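Local coordinates for protein pilin (PDB 3GLD) that builds the shaft of the bacterial pilus, stacking head to tail through intermolecular isopeptide bonds to support adhesion to host cells, aggregation and biofilm formation, at residues A[37-42]-A[111-116]; A[31-36]-A[234-239]; A[175-180]-A[251-256]; A[164-169]-A[179-184]. The protein carries 2 engineered substitutions. One frame throughout, in Å; residues are numbered along the deposited sequence. Where two conformers were deposited one is given.

Interaction 1. Residues A[37-42]-A[111-116]; sequences TDFTFK and PGVSYD
Phe-39 and Tyr-115 cross obliquely, the tyrosine bringing CE1 to the edge of the phenylalanine ring, near its plane. CE1 of Phe-39 lies 3.5 Å from CE1 of Tyr-115, and the neighbouring CD1 of Phe-39 is 3.6 Å from that same tyrosine atom. The ring planes are turned 66° apart, with the centroids 5.8 Å from each other. The second apolar touch comes from Val-113, whose CG1 stands 4.1 Å from CE1 of Phe-39. That same methyl also sits over the rim of one face of Tyr-115, so the valine wedges beside both rings. It gets there because CG1 is anti to the valine N (chi1 177°).

No hydrogen bond joins the two segments; polar anchoring comes from the next shell. The tyrosine hydroxyl pairs with the backbone N of Val-110, and Asp-116 N bonds to OD1 of Asn-155. Phe-39 also packs against Lys-23 in a cation-pi contact. Lys-23 and Asn-155 are the residues that the natural protein joins by an isopeptide bond, and the side chain of Tyr-115 is about 6 Å from that of Ala-104, an engineered substitution at the position that autocatalyses the bond in the natural protein. The contact therefore belongs to the wall of the cross-link site.

In the fold, strand 37-45 runs between strands 65-70 and 96-104 of one sheet, whereas short strand 113-114 pairs antiparallel with strand 151-169 of the other, so the three side chains meet between the two layers of the N-terminal domain.

Interaction 2. Residues A[31-36]-A[234-239]; sequences NALIPN and NLPVGV
Leu-33 and Pro-236 mark the nearest approach of the two backbones, their CA atoms 6.7 Å apart. Segment 31-36 is an irregular connection between strands 18-27 and 37-45. Segment 234-239 lies on strand 229-236 and the turn that follows: the chain rounds a corner at Asn-234 and then makes a type II beta turn from Pro-236 to Val-239. The contact joins the N-terminal and C-terminal domains of the pilin.

The side chain of Asn-234 supplies the direct bond. Its CG stands between the backbone N and the carbonyl carbon (chi1 63°), which presents the amide to Asn-31. ND2 of Asn-234 donates to O of Asn-31 over 2.9 Å, nearly straight at 170°. The acceptor lies in the amide plane of Asn-234, but the donor sits above the carbonyl plane of Asn-31. At the other end of the amide, OD1 accepts from N of Met-198, so both ends are held and the rotation of the group is fixed. Leu-33 crosses this amide at about a right angle, with CD1 3.4 Å from ND2 of Asn-234, while CB of Leu-33 rests 4.1 Å from CG of Pro-236. A water adds a second polar link, taking the proton of Leu-33 N at 3.0 Å and giving one to O of Asn-234 at 2.7 Å.

O of Asn-31, N of Leu-33 and O of Asn-234 thus all find partners, through one direct and one water-mediated link between the domains, beside the apolar contact of Leu-33 with Pro-236.

Interaction 3. Residues A[175-180]-A[251-256]; sequences RSKDFN and EKYTTN
Phe-179 and Tyr-253 form a T-shaped aromatic pair at one end of the C-terminal domain, a beta sandwich probably of the CnaB type, as in other Gram-positive pilins, carrying an internal isopeptide bond. Segment 175-180 leads into strand 179-185 of one sheet, and segment 251-256 into strand 254-261 of the other, so the contact bridges the two layers at this end of the domain.

Aromatic contact comes first. Phe-179 points its edge at the face of Tyr-253: CZ of the phenylalanine is 3.9 Å from CE1 of the tyrosine, displaced toward the rim of that face. The planes stand 86° apart, with centroids separated by 5.3 Å. Phe-179 also comes within about 4 Å of the side chain of Glu-245, which autocatalyses the domain's isopeptide bond, and both rings touch Asn-290 of the cross-link. The pair thus forms part of the lining of that site.

A salt bridge joins Lys-177 and Glu-251 through NZ and OE1, modelled at 2.5 Å; this is unusually short, and the exact length is doubtful. The lysine chain runs extended until a bend at chi4 (65°) swings NZ toward the carboxylate.

Apolar contacts connect the two. On its way out, Lys-177 slides past Tyr-253 in the opposite direction, with CD 4.0 Å from CE2 of the tyrosine, and the same CD lies above the rim of a face of Phe-179. The tyrosine hydroxyl is held by Asp-174, whose backbone N bonds to OH, and Lys-177 CD rests 4.1 Å from that Tyr-253 oxygen.

Interaction 4. Residues A[164-169]-A[179-184]; sequences VKKKVS and FNFGLT
NZ of Lys-166 is gripped from several directions at once: it lies above a face of Phe-179, is bonded covalently to CG of Asn-290 and is hydrogen-bonded to OE1 of Glu-245. Its nearest ring atom is CD1 of Phe-179, at 3.6 Å, and it sits 17° off the ring normal. That is the geometry of a cation-pi contact, although the nitrogen now belongs to an amide and probably carries no full charge. Its neighbour CE is still better centred, 3.7 Å above the middle of the phenylalanine ring in a CH-pi contact.

The lysine reaches this place by bending. CG leaves anti to the backbone N, and a turn at chi2 (77°) then lays the rest of the chain flat across the ring. Phe-181 closes in at the bend, offering its edge: CZ is 3.9 Å from CD of Lys-166. Val-168, two residues on, sets CG2 3.6 Å from CE2 of Phe-179.

The segments themselves lie in opposing sheets, their strand axes 10.0 Å apart and running nearly antiparallel at 154°. The space between is the core of the sandwich, with strand 240-245 bringing in Glu-245 and strand 284-291 bringing in Asn-290.

The aromatic surroundings probably help to hold the lysine chain in line with Asn-290 and next to the autocatalytic glutamate, consistent with spontaneous bond formation in a shielded, largely apolar core.

How the interactions relate
From the N terminus, segment 31-36 opens interaction 2, and interaction 1 starts directly after it at 37-42, closing at 111-116 within the N-terminal domain. The chain then passes along strand 151-169 into the C-terminal domain, where 164-169 opens interaction 4. Interaction 3 opens at 175-180, and interaction 4 closes its short loop at 179-184, on the shared residues Phe-179 and Asn-180. Interaction 2 closes at 234-239, enclosing interactions 1 and 4, whereas interaction 3 crosses it and closes only at 251-256. Interactions 1, 3 and 4 each join opposing sheets inside one domain; interaction 2 ties the domains together and touches interaction 1 where Pro-111 and Gly-112 pack on Val-237.

Interaction 1. Residues A[37-42]-A[111-116]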
loop_
_atom_site.group_PDB
_atom_site.type_symbol
_atom_site.label_atom_id
_atom_site.label_comp_id
_atom_site.label_asym_id
_atom_site.label_seq_id
_atom_site.Cartn_x
_atom_site.Cartn_y
_atom_site.Cartn_z
ATOM N N THR A 37 -2.590 -8.407 1.229
ATOM C CA THR A 37 -3.717 -7.985 2.060
ATOM C C THR A 37 -5.015 -7.971 1.236
ATOM O O THR A 37 -4.977 -7.888 0.011
ATOM C CB THR A 37 -3.492 -6.557 2.627
ATOM O OG1 THR A 37 -4.566 -6.197 3.511
ATOM C CG2 THR A 37 -3.423 -5.522 1.500
ATOM N N ASP A 38 -6.148 -8.033 1.929
ATOM C CA ASP A 38 -7.459 -7.713 1.335
ATOM C C ASP A 38 -7.816 -6.264 1.583
ATOM O O ASP A 38 -7.286 -5.643 2.506
ATOM C CB ASP A 38 -8.542 -8.574 1.977
ATOM C CG ASP A 38 -8.402 -10.043 1.637
ATOM O OD1 ASP A 38 -7.663 -10.364 0.679
ATOM O OD2 ASP A 38 -9.031 -10.880 2.343
ATOM N N PHE A 39 -8.718 -5.724 0.759
ATOM C CA PHE A 39 -9.492 -4.541 1.105
ATOM C C PHE A 39 -10.972 -4.891 0.934
ATOM O O PHE A 39 -11.345 -5.537 -0.054
ATOM C CB PHE A 39 -9.115 -3.339 0.229
ATOM C CG PHE A 39 -7.714 -2.859 0.440
ATOM C CD1 PHE A 39 -7.375 -2.147 1.585
ATOM C CD2 PHE A 39 -6.713 -3.169 -0.481
ATOM C CE1 PHE A 39 -6.064 -1.736 1.797
ATOM C CE2 PHE A 39 -5.400 -2.755 -0.284
ATOM C CZ PHE A 39 -5.078 -2.030 0.849
ATOM N N THR A 40 -11.789 -4.466 1.898
ATOM C CA THR A 40 -13.174 -4.874 1.999
ATOM C C THR A 40 -14.093 -3.661 1.811
ATOM O O THR A 40 -13.773 -2.534 2.228
ATOM C CB THR A 40 -13.465 -5.584 3.346
ATOM O OG1 THR A 40 -12.749 -6.818 3.384
ATOM C CG2 THR A 40 -14.963 -5.928 3.495
ATOM N N PHE A 41 -15.233 -3.911 1.172
ATOM C CA PHE A 41 -16.207 -2.859 0.889
ATOM C C PHE A 41 -17.552 -3.341 1.343
ATOM O O PHE A 41 -17.871 -4.520 1.215
ATOM C CB PHE A 41 -16.205 -2.494 -0.604
ATOM C CG PHE A 41 -14.815 -2.317 -1.168
ATOM C CD1 PHE A 41 -14.131 -1.123 -1.005
ATOM C CD2 PHE A 41 -14.182 -3.368 -1.831
ATOM C CE1 PHE A 41 -12.841 -0.975 -1.496
ATOM C CE2 PHE A 41 -12.895 -3.225 -2.329
ATOM C CZ PHE A 41 -12.227 -2.022 -2.158
ATOM N N LYS A 42 -18.325 -2.412 1.896
ATOM C CA LYS A 42 -19.604 -2.699 2.495
ATOM C C LYS A 42 -20.689 -1.900 1.773
ATOM O O LYS A 42 -20.482 -0.731 1.401
ATOM C CB LYS A 42 -19.566 -2.280 3.971
ATOM C CG LYS A 42 -20.814 -2.608 4.800
ATOM C CD LYS A 42 -20.689 -2.125 6.273
ATOM C CE LYS A 42 -20.715 -0.604 6.400
ATOM N NZ LYS A 42 -20.897 -0.192 7.836
ATOM N N PRO A 111 -0.158 -1.674 7.506
ATOM C CA PRO A 111 0.871 -0.654 7.762
ATOM C C PRO A 111 1.252 0.126 6.507
ATOM O O PRO A 111 1.378 -0.455 5.436
ATOM C CB PRO A 111 2.060 -1.475 8.281
ATOM C CG PRO A 111 1.444 -2.762 8.763
ATOM C CD PRO A 111 0.343 -3.026 7.798
ATOM N N GLY A 112 1.405 1.440 6.656
ATOM C CA GLY A 112 1.700 2.330 5.542
ATOM C C GLY A 112 0.519 2.735 4.659
ATOM O O GLY A 112 0.693 3.544 3.739
ATOM N N VAL A 113 -0.663 2.164 4.900
ATOM C CA VAL A 113 -1.842 2.466 4.058
ATOM C C VAL A 113 -2.776 3.516 4.650
ATOM O O VAL A 113 -3.203 3.406 5.788
ATOM C CB VAL A 113 -2.669 1.191 3.696
ATOM C CG1 VAL A 113 -3.918 1.570 2.892
ATOM C CG2 VAL A 113 -1.795 0.200 2.910
ATOM N N SER A 114 -3.069 4.533 3.853
ATOM C CA SER A 114 -4.066 5.538 4.180
ATOM C C SER A 114 -5.349 5.182 3.440
ATOM O O SER A 114 -5.344 5.042 2.212
ATOM C CB SER A 114 -3.594 6.911 3.723
ATOM O OG SER A 114 -2.414 7.290 4.411
ATOM N N TYR A 115 -6.440 5.054 4.191
ATOM C CA TYR A 115 -7.688 4.541 3.655
ATOM C C TYR A 115 -8.591 5.608 3.051
ATOM O O TYR A 115 -8.736 6.708 3.605
ATOM C CB TYR A 115 -8.418 3.738 4.734
ATOM C CG TYR A 115 -7.786 2.379 4.939
ATOM C CD1 TYR A 115 -8.259 1.258 4.252
ATOM C CD2 TYR A 115 -6.687 2.223 5.786
ATOM C CE1 TYR A 115 -7.669 0.013 4.430
ATOM C CE2 TYR A 115 -6.085 0.988 5.966
ATOM C CZ TYR A 115 -6.573 -0.111 5.284
ATOM O OH TYR A 115 -5.970 -1.326 5.473
ATOM N N ASP A 116 -9.184 5.280 1.905
ATOM C CA ASP A 116 -10.194 6.136 1.285
ATOM C C ASP A 116 -11.423 6.243 2.183
ATOM O O ASP A 116 -12.029 5.234 2.562
ATOM C CB ASP A 116 -10.583 5.607 -0.096
ATOM C CG ASP A 116 -11.324 6.643 -0.932
ATOM O OD1 ASP A 116 -11.936 7.556 -0.339
ATOM O OD2 ASP A 116 -11.281 6.551 -2.177
#

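Interaction 2. Residues A[31-36]-A[234-239]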
loop_
_atom_site.group_PDB
_atom_site.type_symbol
_atom_site.label_atom_id
_atom_site.label_comp_id
_atom_site.label_asym_id
_atom_site.label_seq_id
_atom_site.Cartn_x
_atom_site.Cartn_y
_atom_site.Cartn_z
ATOM N N ASN A 31 8.242 2.471 -6.890
ATOM C CA ASN A 31 8.926 1.189 -6.765
ATOM C C ASN A 31 8.482 0.402 -5.534
ATOM O O ASN A 31 9.097 -0.593 -5.179
ATOM C CB ASN A 31 10.440 1.409 -6.706
ATOM C CG ASN A 31 11.008 1.935 -8.010
ATOM O OD1 ASN A 31 10.751 1.384 -9.081
ATOM N ND2 ASN A 31 11.801 3.005 -7.923
ATOM N N ALA A 32 7.408 0.841 -4.877
ATOM C CA ALA A 32 6.971 0.184 -3.634
ATOM C C ALA A 32 6.665 -1.283 -3.839
ATOM O O ALA A 32 6.129 -1.667 -4.881
ATOM C CB ALA A 32 5.748 0.892 -3.049
ATOM N N LEU A 33 7.012 -2.097 -2.842
ATOM C CA LEU A 33 6.488 -3.452 -2.705
ATOM C C LEU A 33 4.995 -3.418 -2.340
ATOM O O LEU A 33 4.553 -2.506 -1.619
ATOM C CB LEU A 33 7.273 -4.235 -1.645
ATOM C CG LEU A 33 8.694 -4.732 -1.999
ATOM C CD1 LEU A 33 9.692 -3.580 -2.080
ATOM C CD2 LEU A 33 9.142 -5.746 -0.964
ATOM N N ILE A 34 4.230 -4.380 -2.866
ATOM C CA ILE A 34 2.768 -4.411 -2.677
ATOM C C ILE A 34 2.476 -5.452 -1.599
ATOM O O ILE A 34 2.830 -6.615 -1.751
ATOM C CB ILE A 34 2.000 -4.762 -4.017
ATOM C CG1 ILE A 34 2.356 -3.778 -5.149
ATOM C CG2 ILE A 34 0.486 -4.860 -3.808
ATOM C CD1 ILE A 34 2.092 -2.286 -4.835
ATOM N N PRO A 35 1.831 -5.036 -0.500
ATOM C CA PRO A 35 1.558 -5.961 0.610
ATOM C C PRO A 35 0.517 -7.048 0.264
ATOM O O PRO A 35 -0.378 -6.797 -0.539
ATOM C CB PRO A 35 1.029 -5.031 1.717
ATOM C CG PRO A 35 0.471 -3.849 0.971
ATOM C CD PRO A 35 1.326 -3.679 -0.239
ATOM N N ASN A 36 0.663 -8.227 0.860
ATOM C CA ASN A 36 -0.355 -9.273 0.814
ATOM C C ASN A 36 -1.470 -8.876 1.769
ATOM O O ASN A 36 -1.312 -8.992 2.977
ATOM C CB ASN A 36 0.177 -10.633 1.287
ATOM C CG ASN A 36 1.424 -11.080 0.577
ATOM O OD1 ASN A 36 2.349 -11.575 1.226
ATOM N ND2 ASN A 36 1.462 -10.947 -0.741
ATOM N N ASN A 234 13.187 1.734 -1.013
ATOM C CA ASN A 234 11.761 1.326 -0.987
ATOM C C ASN A 234 11.452 0.361 0.159
ATOM O O ASN A 234 10.796 -0.649 -0.030
ATOM C CB ASN A 234 11.318 0.762 -2.346
ATOM C CG ASN A 234 12.063 -0.506 -2.752
ATOM O OD1 ASN A 234 13.103 -0.838 -2.192
ATOM N ND2 ASN A 234 11.512 -1.229 -3.746
ATOM N N LEU A 235 11.980 0.647 1.349
ATOM C CA LEU A 235 11.697 -0.175 2.525
ATOM C C LEU A 235 10.211 -0.072 2.888
ATOM O O LEU A 235 9.715 1.020 3.125
ATOM C CB LEU A 235 12.542 0.300 3.710
ATOM C CG LEU A 235 12.425 -0.472 5.030
ATOM C CD1 LEU A 235 12.921 -1.886 4.874
ATOM C CD2 LEU A 235 13.209 0.253 6.116
ATOM N N PRO A 236 9.493 -1.210 2.930
ATOM C CA PRO A 236 8.104 -1.039 3.343
ATOM C C PRO A 236 7.931 -0.668 4.818
ATOM O O PRO A 236 8.785 -0.985 5.661
ATOM C CB PRO A 236 7.460 -2.403 3.044
ATOM C CG PRO A 236 8.438 -3.138 2.161
ATOM C CD PRO A 236 9.793 -2.586 2.497
ATOM N N VAL A 237 6.806 -0.013 5.124
ATOM C CA VAL A 237 6.416 0.247 6.505
ATOM C C VAL A 237 6.045 -1.054 7.219
ATOM O O VAL A 237 5.451 -1.959 6.614
ATOM C CB VAL A 237 5.201 1.235 6.570
ATOM C CG1 VAL A 237 4.807 1.520 8.027
ATOM C CG2 VAL A 237 5.533 2.549 5.886
ATOM N N GLY A 238 6.382 -1.148 8.502
ATOM C CA GLY A 238 6.044 -2.324 9.309
ATOM C C GLY A 238 7.027 -3.493 9.260
ATOM O O GLY A 238 6.720 -4.582 9.751
ATOM N N VAL A 239 8.216 -3.266 8.703
ATOM C CA VAL A 239 9.214 -4.329 8.541
ATOM C C VAL A 239 10.294 -4.236 9.603
ATOM O O VAL A 239 10.896 -3.167 9.811
ATOM C CB VAL A 239 9.840 -4.339 7.122
ATOM C CG1 VAL A 239 11.100 -5.241 7.069
ATOM C CG2 VAL A 239 8.822 -4.834 6.083
HETATM O O HOH W 1 8.192 -0.428 -0.652
#

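Interaction 3. Residues A[175-180]-A[251-256]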
loop_
_atom_site.group_PDB
_atom_site.type_symbol
_atom_site.label_atom_id
_atom_site.label_comp_id
_atom_site.label_asym_id
_atom_site.label_seq_id
_atom_site.Cartn_x
_atom_site.Cartn_y
_atom_site.Cartn_z
ATOM N N ARG A 175 40.387 7.126 7.326
ATOM C CA ARG A 175 39.305 7.568 6.435
ATOM C C ARG A 175 39.201 6.789 5.103
ATOM O O ARG A 175 38.234 6.973 4.346
ATOM C CB ARG A 175 39.387 9.083 6.175
ATOM C CG ARG A 175 38.682 9.966 7.230
ATOM C CD ARG A 175 39.314 9.885 8.631
ATOM N NE ARG A 175 38.775 10.918 9.528
ATOM C CZ ARG A 175 39.194 11.128 10.772
ATOM N NH1 ARG A 175 40.176 10.393 11.286
ATOM N NH2 ARG A 175 38.652 12.098 11.500
ATOM N N SER A 176 40.159 5.905 4.831
ATOM C CA SER A 176 40.114 5.084 3.619
ATOM C C SER A 176 39.782 3.596 3.877
ATOM O O SER A 176 39.625 2.804 2.938
ATOM C CB SER A 176 41.396 5.262 2.795
ATOM O OG SER A 176 42.525 4.751 3.498
ATOM N N LYS A 177 39.615 3.238 5.148
ATOM C CA LYS A 177 39.284 1.880 5.515
ATOM C C LYS A 177 37.814 1.505 5.215
ATOM O O LYS A 177 36.889 2.295 5.466
ATOM C CB LYS A 177 39.602 1.652 6.996
ATOM C CG LYS A 177 39.251 0.256 7.522
ATOM C CD LYS A 177 39.437 0.219 9.026
ATOM C CE LYS A 177 39.109 -1.143 9.580
ATOM N NZ LYS A 177 40.059 -2.213 9.095
ATOM N N ASP A 178 37.634 0.314 4.645
ATOM C CA ASP A 178 36.310 -0.277 4.485
ATOM C C ASP A 178 35.846 -1.030 5.724
ATOM O O ASP A 178 36.499 -1.963 6.176
ATOM C CB ASP A 178 36.229 -1.128 3.225
ATOM C CG ASP A 178 35.740 -0.323 2.041
ATOM O OD1 ASP A 178 34.543 0.055 2.008
ATOM O OD2 ASP A 178 36.555 -0.014 1.164
ATOM N N PHE A 179 34.724 -0.589 6.301
ATOM C CA PHE A 179 34.144 -1.293 7.430
ATOM C C PHE A 179 33.054 -2.208 6.887
ATOM O O PHE A 179 32.274 -1.779 6.037
ATOM C CB PHE A 179 33.576 -0.298 8.435
ATOM C CG PHE A 179 34.620 0.576 9.088
ATOM C CD1 PHE A 179 35.027 0.315 10.384
ATOM C CD2 PHE A 179 35.165 1.675 8.410
ATOM C CE1 PHE A 179 35.986 1.107 11.007
ATOM C CE2 PHE A 179 36.134 2.461 9.022
ATOM C CZ PHE A 179 36.549 2.178 10.319
ATOM N N ASN A 180 33.009 -3.456 7.371
ATOM C CA ASN A 180 32.017 -4.444 6.940
ATOM C C ASN A 180 30.682 -4.314 7.679
ATOM O O ASN A 180 30.654 -4.097 8.888
ATOM C CB ASN A 180 32.524 -5.865 7.156
ATOM C CG ASN A 180 33.620 -6.269 6.185
ATOM O OD1 ASN A 180 33.727 -5.753 5.070
ATOM N ND2 ASN A 180 34.443 -7.217 6.613
ATOM N N GLU A 251 41.318 -3.844 16.189
ATOM C CA GLU A 251 42.002 -2.852 15.358
ATOM C C GLU A 251 42.048 -1.453 16.003
ATOM O O GLU A 251 42.449 -0.471 15.361
ATOM C CB GLU A 251 41.436 -2.843 13.930
ATOM C CG GLU A 251 41.851 -4.085 13.122
ATOM C CD GLU A 251 40.974 -4.320 11.897
ATOM O OE1 GLU A 251 41.045 -3.508 10.953
ATOM O OE2 GLU A 251 40.227 -5.334 11.867
ATOM N N LYS A 252 41.670 -1.385 17.284
ATOM C CA LYS A 252 41.756 -0.154 18.093
ATOM C C LYS A 252 40.698 0.901 17.710
ATOM O O LYS A 252 40.901 2.109 17.900
ATOM C CB LYS A 252 43.169 0.462 18.067
ATOM C CG LYS A 252 44.346 -0.536 18.282
ATOM C CD LYS A 252 44.541 -0.910 19.756
ATOM C CE LYS A 252 45.603 -2.009 19.949
ATOM N NZ LYS A 252 45.121 -3.357 19.507
ATOM N N TYR A 253 39.577 0.436 17.165
ATOM C CA TYR A 253 38.406 1.297 16.961
ATOM C C TYR A 253 37.361 1.090 18.036
ATOM O O TYR A 253 37.106 -0.038 18.458
ATOM C CB TYR A 253 37.769 1.041 15.594
ATOM C CG TYR A 253 38.550 1.636 14.460
ATOM C CD1 TYR A 253 38.318 2.943 14.042
ATOM C CD2 TYR A 253 39.526 0.901 13.810
ATOM C CE1 TYR A 253 39.052 3.502 12.996
ATOM C CE2 TYR A 253 40.258 1.451 12.768
ATOM C CZ TYR A 253 40.017 2.748 12.374
ATOM O OH TYR A 253 40.742 3.283 11.334
ATOM N N THR A 254 36.746 2.183 18.478
ATOM C CA THR A 254 35.513 2.072 19.249
ATOM C C THR A 254 34.332 2.405 18.329
ATOM O O THR A 254 34.404 3.321 17.498
ATOM C CB THR A 254 35.503 3.050 20.409
ATOM O OG1 THR A 254 35.653 4.364 19.878
ATOM C CG2 THR A 254 36.657 2.763 21.386
ATOM N N THR A 255 33.247 1.662 18.473
ATOM C CA THR A 255 32.094 1.850 17.604
ATOM C C THR A 255 30.849 2.240 18.396
ATOM O O THR A 255 30.513 1.613 19.405
ATOM C CB THR A 255 31.839 0.609 16.750
ATOM O OG1 THR A 255 33.008 0.338 15.976
ATOM C CG2 THR A 255 30.644 0.831 15.789
ATOM N N ASN A 256 30.198 3.306 17.936
ATOM C CA ASN A 256 28.938 3.753 18.500
ATOM C C ASN A 256 27.900 3.959 17.395
ATOM O O ASN A 256 28.243 4.367 16.271
ATOM C CB ASN A 256 29.125 5.023 19.328
ATOM C CG ASN A 256 29.921 4.773 20.626
ATOM O OD1 ASN A 256 31.166 4.730 20.619
ATOM N ND2 ASN A 256 29.205 4.631 21.743
#

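Interaction 4. Residues A[164-169]-A[179-184]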
loop_
_atom_site.group_PDB
_atom_site.type_symbol
_atom_site.label_atom_id
_atom_site.label_comp_id
_atom_site.label_asym_id
_atom_site.label_seq_id
_atom_site.Cartn_x
_atom_site.Cartn_y
_atom_site.Cartn_z
ATOM N N VAL A 164 22.140 4.151 5.947
ATOM C CA VAL A 164 23.189 3.749 6.889
ATOM C C VAL A 164 24.470 4.483 6.544
ATOM O O VAL A 164 24.932 4.431 5.418
ATOM C CB VAL A 164 23.440 2.200 6.894
ATOM C CG1 VAL A 164 24.534 1.824 7.949
ATOM C CG2 VAL A 164 22.141 1.447 7.160
ATOM N N LYS A 165 25.031 5.181 7.521
ATOM C CA LYS A 165 26.160 6.048 7.287
ATOM C C LYS A 165 27.322 5.595 8.143
ATOM O O LYS A 165 27.116 5.139 9.275
ATOM C CB LYS A 165 25.812 7.487 7.685
ATOM C CG LYS A 165 24.807 8.135 6.782
ATOM C CD LYS A 165 24.353 9.519 7.311
ATOM C CE LYS A 165 25.454 10.575 7.240
ATOM N NZ LYS A 165 24.914 11.910 7.636
ATOM N N LYS A 166 28.535 5.731 7.602
ATOM C CA LYS A 166 29.764 5.489 8.368
ATOM C C LYS A 166 30.497 6.819 8.551
ATOM O O LYS A 166 30.715 7.572 7.591
ATOM C CB LYS A 166 30.675 4.492 7.647
ATOM C CG LYS A 166 32.051 4.304 8.335
ATOM C CD LYS A 166 31.870 3.417 9.549
ATOM C CE LYS A 166 32.891 3.739 10.598
ATOM N NZ LYS A 166 32.793 2.761 11.714
ATOM N N LYS A 167 30.860 7.101 9.797
ATOM C CA LYS A 167 31.639 8.267 10.145
ATOM C C LYS A 167 32.921 7.783 10.866
ATOM O O LYS A 167 32.850 6.994 11.815
ATOM C CB LYS A 167 30.815 9.161 11.076
ATOM C CG LYS A 167 31.564 10.394 11.563
ATOM C CD LYS A 167 30.697 11.218 12.527
ATOM C CE LYS A 167 31.205 12.656 12.628
ATOM N NZ LYS A 167 30.201 13.503 13.355
ATOM N N VAL A 168 34.082 8.249 10.416
ATOM C CA VAL A 168 35.344 7.943 11.123
ATOM C C VAL A 168 35.843 9.186 11.859
ATOM O O VAL A 168 35.915 10.265 11.277
ATOM C CB VAL A 168 36.430 7.388 10.174
ATOM C CG1 VAL A 168 37.774 7.251 10.901
ATOM C CG2 VAL A 168 35.977 6.041 9.598
ATOM N N SER A 169 36.179 9.012 13.135
ATOM C CA SER A 169 36.661 10.124 13.962
ATOM C C SER A 169 37.963 9.770 14.679
ATOM O O SER A 169 38.374 8.603 14.718
ATOM C CB SER A 169 35.603 10.520 14.982
ATOM O OG SER A 169 35.255 9.406 15.766
ATOM N N PHE A 179 34.724 -0.589 6.301
ATOM C CA PHE A 179 34.144 -1.293 7.430
ATOM C C PHE A 179 33.054 -2.208 6.887
ATOM O O PHE A 179 32.274 -1.779 6.037
ATOM C CB PHE A 179 33.576 -0.298 8.435
ATOM C CG PHE A 179 34.620 0.576 9.088
ATOM C CD1 PHE A 179 35.027 0.315 10.384
ATOM C CD2 PHE A 179 35.165 1.675 8.410
ATOM C CE1 PHE A 179 35.986 1.107 11.007
ATOM C CE2 PHE A 179 36.134 2.461 9.022
ATOM C CZ PHE A 179 36.549 2.178 10.319
ATOM N N ASN A 180 33.009 -3.456 7.371
ATOM C CA ASN A 180 32.017 -4.444 6.940
ATOM C C ASN A 180 30.682 -4.314 7.679
ATOM O O ASN A 180 30.654 -4.097 8.888
ATOM C CB ASN A 180 32.524 -5.865 7.156
ATOM C CG ASN A 180 33.620 -6.269 6.185
ATOM O OD1 ASN A 180 33.727 -5.753 5.070
ATOM N ND2 ASN A 180 34.443 -7.217 6.613
ATOM N N PHE A 181 29.586 -4.516 6.957
ATOM C CA PHE A 181 28.256 -4.418 7.562
ATOM C C PHE A 181 27.357 -5.556 7.066
ATOM O O PHE A 181 27.564 -6.090 5.968
ATOM C CB PHE A 181 27.592 -3.098 7.170
ATOM C CG PHE A 181 28.232 -1.851 7.758
ATOM C CD1 PHE A 181 27.769 -1.316 8.961
ATOM C CD2 PHE A 181 29.220 -1.156 7.056
ATOM C CE1 PHE A 181 28.335 -0.149 9.501
ATOM C CE2 PHE A 181 29.802 0.014 7.581
ATOM C CZ PHE A 181 29.349 0.526 8.805
ATOM N N GLY A 182 26.354 -5.902 7.877
ATOM C CA GLY A 182 25.262 -6.782 7.460
ATOM C C GLY A 182 23.916 -6.106 7.731
ATOM O O GLY A 182 23.760 -5.418 8.744
ATOM N N LEU A 183 22.973 -6.260 6.798
ATOM C CA LEU A 183 21.606 -5.787 6.973
ATOM C C LEU A 183 20.692 -6.984 6.750
ATOM O O LEU A 183 20.803 -7.672 5.730
ATOM C CB LEU A 183 21.247 -4.678 5.963
ATOM C CG LEU A 183 19.750 -4.410 5.659
ATOM C CD1 LEU A 183 19.115 -3.593 6.791
ATOM C CD2 LEU A 183 19.648 -3.646 4.357
ATOM N N THR A 184 19.800 -7.220 7.703
ATOM C CA THR A 184 18.761 -8.243 7.554
ATOM C C THR A 184 17.394 -7.613 7.769
ATOM O O THR A 184 17.129 -7.031 8.816
ATOM C CB THR A 184 18.958 -9.388 8.542
ATOM O OG1 THR A 184 20.314 -9.827 8.476
ATOM C CG2 THR A 184 18.019 -10.560 8.220
#